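Local coordinates for conserved exported protein (PDB 3CLW) that is of uncharacterised function but probably hydrolyses O-glycosidic bonds, at residues A[272-277]-A[306-311]; A[232-237]-A[278-283]. All coordinates share one frame; numbering follows the deposited sequence.

Contact 1: A[272-277]-A[306-311]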
loop_
_atom_site.group_PDB
_atom_site.type_symbol
_atom_site.label_atom_id
_atom_site.label_comp_id
_atom_site.label_asym_id
_atom_site.label_seq_id
_atom_site.Cartn_x
_atom_site.Cartn_y
_atom_site.Cartn_z
ATOM N N ASN A 272 -4.312 10.520 12.055
ATOM C CA ASN A 272 -3.839 11.810 11.581
ATOM C C ASN A 272 -2.838 11.630 10.446
ATOM O O ASN A 272 -1.618 11.721 10.634
ATOM C CB ASN A 272 -3.253 12.647 12.749
ATOM C CG ASN A 272 -2.765 14.037 12.312
ATOM O OD1 ASN A 272 -3.328 14.659 11.408
ATOM N ND2 ASN A 272 -1.708 14.515 12.961
ATOM N N CYS A 273 -3.397 11.431 9.261
ATOM C CA CYS A 273 -2.686 10.909 8.098
ATOM C C CYS A 273 -3.633 11.008 6.915
ATOM O O CYS A 273 -4.834 10.751 7.033
ATOM C CB CYS A 273 -2.302 9.431 8.320
ATOM S SG CYS A 273 -1.380 8.654 6.984
ATOM N N VAL A 274 -3.090 11.400 5.773
ATOM C CA VAL A 274 -3.825 11.436 4.504
ATOM C C VAL A 274 -3.353 10.237 3.651
ATOM O O VAL A 274 -2.150 10.018 3.499
ATOM C CB VAL A 274 -3.515 12.757 3.768
ATOM C CG1 VAL A 274 -4.157 12.813 2.376
ATOM C CG2 VAL A 274 -3.918 13.949 4.599
ATOM N N ALA A 275 -4.298 9.476 3.110
ATOM C CA ALA A 275 -3.990 8.357 2.214
ATOM C C ALA A 275 -4.365 8.648 0.783
ATOM O O ALA A 275 -5.511 9.002 0.496
ATOM C CB ALA A 275 -4.699 7.044 2.680
ATOM N N ALA A 276 -3.402 8.484 -0.114
ATOM C CA ALA A 276 -3.675 8.551 -1.547
ATOM C C ALA A 276 -2.876 7.487 -2.294
ATOM O O ALA A 276 -1.880 6.969 -1.783
ATOM C CB ALA A 276 -3.365 9.948 -2.110
ATOM N N HIS A 277 -3.327 7.188 -3.508
ATOM C CA HIS A 277 -2.714 6.174 -4.369
ATOM C C HIS A 277 -1.750 6.791 -5.358
ATOM O O HIS A 277 -1.916 7.948 -5.761
ATOM C CB HIS A 277 -3.819 5.386 -5.079
ATOM C CG HIS A 277 -4.803 4.773 -4.130
ATOM N ND1 HIS A 277 -5.968 4.164 -4.540
ATOM C CD2 HIS A 277 -4.812 4.725 -2.777
ATOM C CE1 HIS A 277 -6.639 3.740 -3.484
ATOM N NE2 HIS A 277 -5.943 4.038 -2.405
ATOM N N THR A 306 0.611 16.038 10.391
ATOM C CA THR A 306 -0.161 15.014 9.708
ATOM C C THR A 306 0.752 14.163 8.863
ATOM O O THR A 306 1.592 14.673 8.149
ATOM C CB THR A 306 -1.288 15.652 8.881
ATOM O OG1 THR A 306 -2.121 16.384 9.784
ATOM C CG2 THR A 306 -2.138 14.602 8.129
ATOM N N LYS A 307 0.600 12.852 8.992
ATOM C CA LYS A 307 1.323 11.896 8.146
ATOM C C LYS A 307 0.753 11.779 6.714
ATOM O O LYS A 307 -0.388 12.160 6.426
ATOM C CB LYS A 307 1.358 10.526 8.822
ATOM C CG LYS A 307 2.284 10.425 10.030
ATOM C CD LYS A 307 2.104 9.111 10.705
ATOM C CE LYS A 307 3.160 8.914 11.766
ATOM N NZ LYS A 307 3.052 7.572 12.416
ATOM N N PHE A 308 1.580 11.236 5.827
ATOM C CA PHE A 308 1.107 10.758 4.542
ATOM C C PHE A 308 1.325 9.230 4.388
ATOM O O PHE A 308 2.336 8.712 4.836
ATOM C CB PHE A 308 1.793 11.525 3.391
ATOM C CG PHE A 308 1.315 11.085 2.036
ATOM C CD1 PHE A 308 0.044 11.421 1.605
ATOM C CD2 PHE A 308 2.118 10.292 1.237
ATOM C CE1 PHE A 308 -0.414 11.000 0.368
ATOM C CE2 PHE A 308 1.680 9.849 0.016
ATOM C CZ PHE A 308 0.412 10.198 -0.432
ATOM N N TRP A 309 0.360 8.541 3.772
ATOM C CA TRP A 309 0.475 7.119 3.391
ATOM C C TRP A 309 0.172 6.979 1.902
ATOM O O TRP A 309 -0.879 7.452 1.399
ATOM C CB TRP A 309 -0.518 6.239 4.160
ATOM C CG TRP A 309 -0.100 5.769 5.540
ATOM C CD1 TRP A 309 0.880 6.315 6.351
ATOM C CD2 TRP A 309 -0.678 4.681 6.290
ATOM N NE1 TRP A 309 0.950 5.618 7.534
ATOM C CE2 TRP A 309 0.008 4.614 7.525
ATOM C CE3 TRP A 309 -1.706 3.737 6.026
ATOM C CZ2 TRP A 309 -0.301 3.671 8.497
ATOM C CZ3 TRP A 309 -2.018 2.799 7.015
ATOM C CH2 TRP A 309 -1.308 2.770 8.225
ATOM N N ALA A 310 1.099 6.360 1.176
ATOM C CA ALA A 310 0.810 5.918 -0.188
ATOM C C ALA A 310 0.116 4.549 -0.004
ATOM O O ALA A 310 0.706 3.592 0.519
ATOM C CB ALA A 310 2.101 5.858 -1.036
ATOM N N SER A 311 -1.168 4.477 -0.323
ATOM C CA SER A 311 -1.965 3.365 0.203
ATOM C C SER A 311 -2.474 2.367 -0.839
ATOM O O SER A 311 -3.207 1.435 -0.498
ATOM C CB SER A 311 -3.140 3.896 1.020
ATOM O OG SER A 311 -3.924 4.772 0.201
#
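Cys273 SG sits over one face of the Trp309 indole, 3.6 Å from the centroid of its five-membered ring, in a sulfur-aromatic contact. With chi1 at -179°, SG swings away from the backbone N of Cys273 and forward along the strand, from its bridge partner Lys307 to the ring of Trp309. Asp20 accepts from the indole NE1, and Tyr180 and Phe271 meet the ring edge-to-face. On the opposite face of the sheet, with Val274 and Ala276, the Phe308 ring leans over strand 273-276, CD1 3.2 Å from Val274 O and CE1 4.0 Å from Ala276 CB. Between these two layers of side chains the strands run parallel; Val274 N donates to Lys307 O, Trp309 N to Val274 O (2.9 Å) and Ala276 N to Trp309 O. At the start, Thr306 OG1 donates to Asn272 OD1 (2.7 Å), the two side chains crossing at about a right angle. At the far end Ser311 OG meets the His277 ring edge, in plane, 3.1 Å from CD2, while Glu231 bonds both OG and His277 NE2 and Glu186 takes ND1. Strands 270-276 and 307-310, joined through helix 285-300, form a beta-alpha-beta unit of the TIM barrel characteristic of this family.

Contact 2: A[232-237]-A[278-283]; sequences VGDMKY and DYWSAY
Gly233 and Asp234 run past Tyr279 and Trp280 without a direct backbone bond between the two segments, Asp234 CA lying 5.6 Å from Tyr279 CA. Residues 278-281 form a type II beta turn, whereas 232-237 leaves its strand and enters a 3-10 segment at Met235. A water joins the backbones: it accepts from Met235 N and from Ser281 OG and donates to Tyr279 O, at 2.6 Å from that oxygen, so three groups of the two loops grip it. Gly233 O approaches Tyr279 at the ring edge, near the ring plane, and is 3.3 Å from Tyr279 CB. The Asp234 carboxylate divides its two oxygens. OD1 accepts from Lys236 N in an Asx turn, met on the anti side and well out of the carboxylate plane, while OD2 lies at the edge of the Trp280 indole, 3.5 Å from Trp280 CB. Carboxylate and indole planes are 36° apart. Met235 reaches across with a chain extended beyond CG, bringing SD to 3.6 Å from Ser281 OG; its CE comes alongside Asp278, 3.6 Å from OD1, the two side chains pointing the same way. That oxygen also forms a salt bridge with Arg292, which probably offsets the nearby Asp345 carboxylate. Tyr279 OH is hydrogen-bonded to Glu312. Both loops follow parallel barrel strands, 226-232 and 270-276; Met235 packs on Ile291 and Ile295 of helix 285-300, and Asp278 on Ile341 of helix 328-347.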
loop_
_atom_site.group_PDB
_atom_site.type_symbol
_atom_site.label_atom_id
_atom_site.label_comp_id
_atom_site.label_asym_id
_atom_site.label_seq_id
_atom_site.Cartn_x
_atom_site.Cartn_y
_atom_site.Cartn_z
ATOM N N VAL A 232 -7.865 8.550 -2.286
ATOM C CA VAL A 232 -8.074 9.061 -3.655
ATOM C C VAL A 232 -7.230 8.310 -4.714
ATOM O O VAL A 232 -6.059 7.997 -4.487
ATOM C CB VAL A 232 -7.900 10.632 -3.780
ATOM C CG1 VAL A 232 -9.161 11.382 -3.203
ATOM C CG2 VAL A 232 -6.620 11.127 -3.159
ATOM N N GLY A 233 -7.835 8.040 -5.862
ATOM C CA GLY A 233 -7.164 7.256 -6.898
ATOM C C GLY A 233 -5.951 7.893 -7.542
ATOM O O GLY A 233 -5.105 7.207 -8.113
ATOM N N ASP A 234 -5.871 9.214 -7.444
ATOM C CA ASP A 234 -4.822 10.008 -8.083
ATOM C C ASP A 234 -4.450 11.094 -7.078
ATOM O O ASP A 234 -5.345 11.742 -6.493
ATOM C CB ASP A 234 -5.349 10.602 -9.411
ATOM C CG ASP A 234 -4.241 11.235 -10.280
ATOM O OD1 ASP A 234 -3.344 11.914 -9.738
ATOM O OD2 ASP A 234 -4.289 11.077 -11.519
ATOM N N MET A 235 -3.145 11.296 -6.861
ATOM C CA MET A 235 -2.682 12.276 -5.870
ATOM C C MET A 235 -3.139 13.722 -6.238
ATOM O O MET A 235 -3.058 14.621 -5.423
ATOM C CB MET A 235 -1.153 12.207 -5.702
ATOM C CG MET A 235 -0.602 11.016 -4.892
ATOM S SD MET A 235 1.131 10.607 -5.308
ATOM C CE MET A 235 1.604 9.814 -3.781
ATOM N N LYS A 236 -3.636 13.928 -7.457
ATOM C CA LYS A 236 -4.011 15.292 -7.899
ATOM C C LYS A 236 -5.240 15.775 -7.149
ATOM O O LYS A 236 -5.387 16.955 -6.920
ATOM C CB LYS A 236 -4.203 15.400 -9.418
ATOM C CG LYS A 236 -5.479 14.789 -9.929
ATOM C CD LYS A 236 -5.569 14.805 -11.433
ATOM C CE LYS A 236 -6.810 14.037 -11.863
ATOM N NZ LYS A 236 -7.087 14.116 -13.345
ATOM N N TYR A 237 -6.084 14.838 -6.717
ATOM C CA TYR A 237 -7.256 15.152 -5.903
ATOM C C TYR A 237 -6.909 15.641 -4.492
ATOM O O TYR A 237 -7.786 16.033 -3.741
ATOM C CB TYR A 237 -8.177 13.948 -5.860
ATOM C CG TYR A 237 -8.824 13.671 -7.187
ATOM C CD1 TYR A 237 -9.970 14.379 -7.592
ATOM C CD2 TYR A 237 -8.300 12.709 -8.056
ATOM C CE1 TYR A 237 -10.562 14.122 -8.822
ATOM C CE2 TYR A 237 -8.892 12.451 -9.266
ATOM C CZ TYR A 237 -10.015 13.162 -9.656
ATOM O OH TYR A 237 -10.603 12.889 -10.879
ATOM N N ASP A 278 -0.732 6.018 -5.719
ATOM C CA ASP A 278 0.337 6.424 -6.650
ATOM C C ASP A 278 -0.067 6.446 -8.124
ATOM O O ASP A 278 0.692 6.923 -8.966
ATOM C CB ASP A 278 1.503 5.462 -6.515
ATOM C CG ASP A 278 2.249 5.645 -5.229
ATOM O OD1 ASP A 278 2.854 6.723 -5.031
ATOM O OD2 ASP A 278 2.249 4.692 -4.426
ATOM N N TYR A 279 -1.226 5.891 -8.443
ATOM C CA TYR A 279 -1.660 5.780 -9.830
ATOM C C TYR A 279 -1.548 7.090 -10.631
ATOM O O TYR A 279 -1.805 8.155 -10.097
ATOM C CB TYR A 279 -3.098 5.267 -9.880
ATOM C CG TYR A 279 -3.281 3.885 -9.272
ATOM C CD1 TYR A 279 -2.742 2.745 -9.905
ATOM C CD2 TYR A 279 -3.999 3.709 -8.093
ATOM C CE1 TYR A 279 -2.904 1.470 -9.371
ATOM C CE2 TYR A 279 -4.173 2.431 -7.544
ATOM C CZ TYR A 279 -3.618 1.309 -8.201
ATOM O OH TYR A 279 -3.781 0.040 -7.707
ATOM N N TRP A 280 -1.150 6.975 -11.904
ATOM C CA TRP A 280 -1.089 8.083 -12.889
ATOM C C TRP A 280 -0.141 9.227 -12.575
ATOM O O TRP A 280 -0.208 10.281 -13.195
ATOM C CB TRP A 280 -2.487 8.612 -13.238
ATOM C CG TRP A 280 -3.481 7.535 -13.292
ATOM C CD1 TRP A 280 -4.539 7.370 -12.452
ATOM C CD2 TRP A 280 -3.493 6.420 -14.199
ATOM N NE1 TRP A 280 -5.228 6.218 -12.779
ATOM C CE2 TRP A 280 -4.606 5.610 -13.844
ATOM C CE3 TRP A 280 -2.676 6.025 -15.281
ATOM C CZ2 TRP A 280 -4.938 4.425 -14.542
ATOM C CZ3 TRP A 280 -2.985 4.824 -15.973
ATOM C CH2 TRP A 280 -4.116 4.042 -15.597
ATOM N N SER A 281 0.757 9.031 -11.631
ATOM C CA SER A 281 1.651 10.102 -11.249
ATOM C C SER A 281 3.086 9.594 -11.129
ATOM O O SER A 281 3.954 10.294 -10.612
ATOM C CB SER A 281 1.178 10.782 -9.943
ATOM O OG SER A 281 1.231 9.907 -8.807
ATOM N N ALA A 282 3.325 8.372 -11.599
ATOM C CA ALA A 282 4.663 7.752 -11.463
ATOM C C ALA A 282 5.555 7.949 -12.679
ATOM O O ALA A 282 6.717 7.551 -12.662
ATOM C CB ALA A 282 4.550 6.277 -11.121
ATOM N N TYR A 283 5.001 8.578 -13.716
ATOM C CA TYR A 283 5.676 8.857 -14.981
ATOM C C TYR A 283 4.977 10.037 -15.647
ATOM O O TYR A 283 3.745 10.121 -15.574
ATOM C CB TYR A 283 5.586 7.627 -15.885
ATOM C CG TYR A 283 6.309 7.750 -17.212
ATOM C CD1 TYR A 283 7.638 7.365 -17.330
ATOM C CD2 TYR A 283 5.657 8.254 -18.347
ATOM C CE1 TYR A 283 8.308 7.460 -18.519
ATOM C CE2 TYR A 283 6.326 8.362 -19.560
ATOM C CZ TYR A 283 7.658 7.958 -19.633
ATOM O OH TYR A 283 8.358 8.039 -20.825
HETATM O O HOH W 1 -1.339 9.446 -7.840
#

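The centres of the two contacts are about 13 Å apart, and they interlock along the chain, in the order 232-237, 272-277, 278-283, 306-311. Contact 1 joins neighbouring strands of the parallel barrel; contact 2 joins the loops that follow strands 226-232 and 270-276, at their C-terminal ends. They meet directly: His277 N is probably hydrogen-bonded to Val232 O (3.0 Å), and Met235 CE packs 3.6 Å from Phe308 CZ. Residues 272-283 run unbroken through both. In TIM-barrel enzymes the active site lies at this end; as in related glycosidases, whose two carboxylates follow the fourth and seventh strands, Glu186 and Glu312 are probably the pair, bonded to His277 and Tyr279.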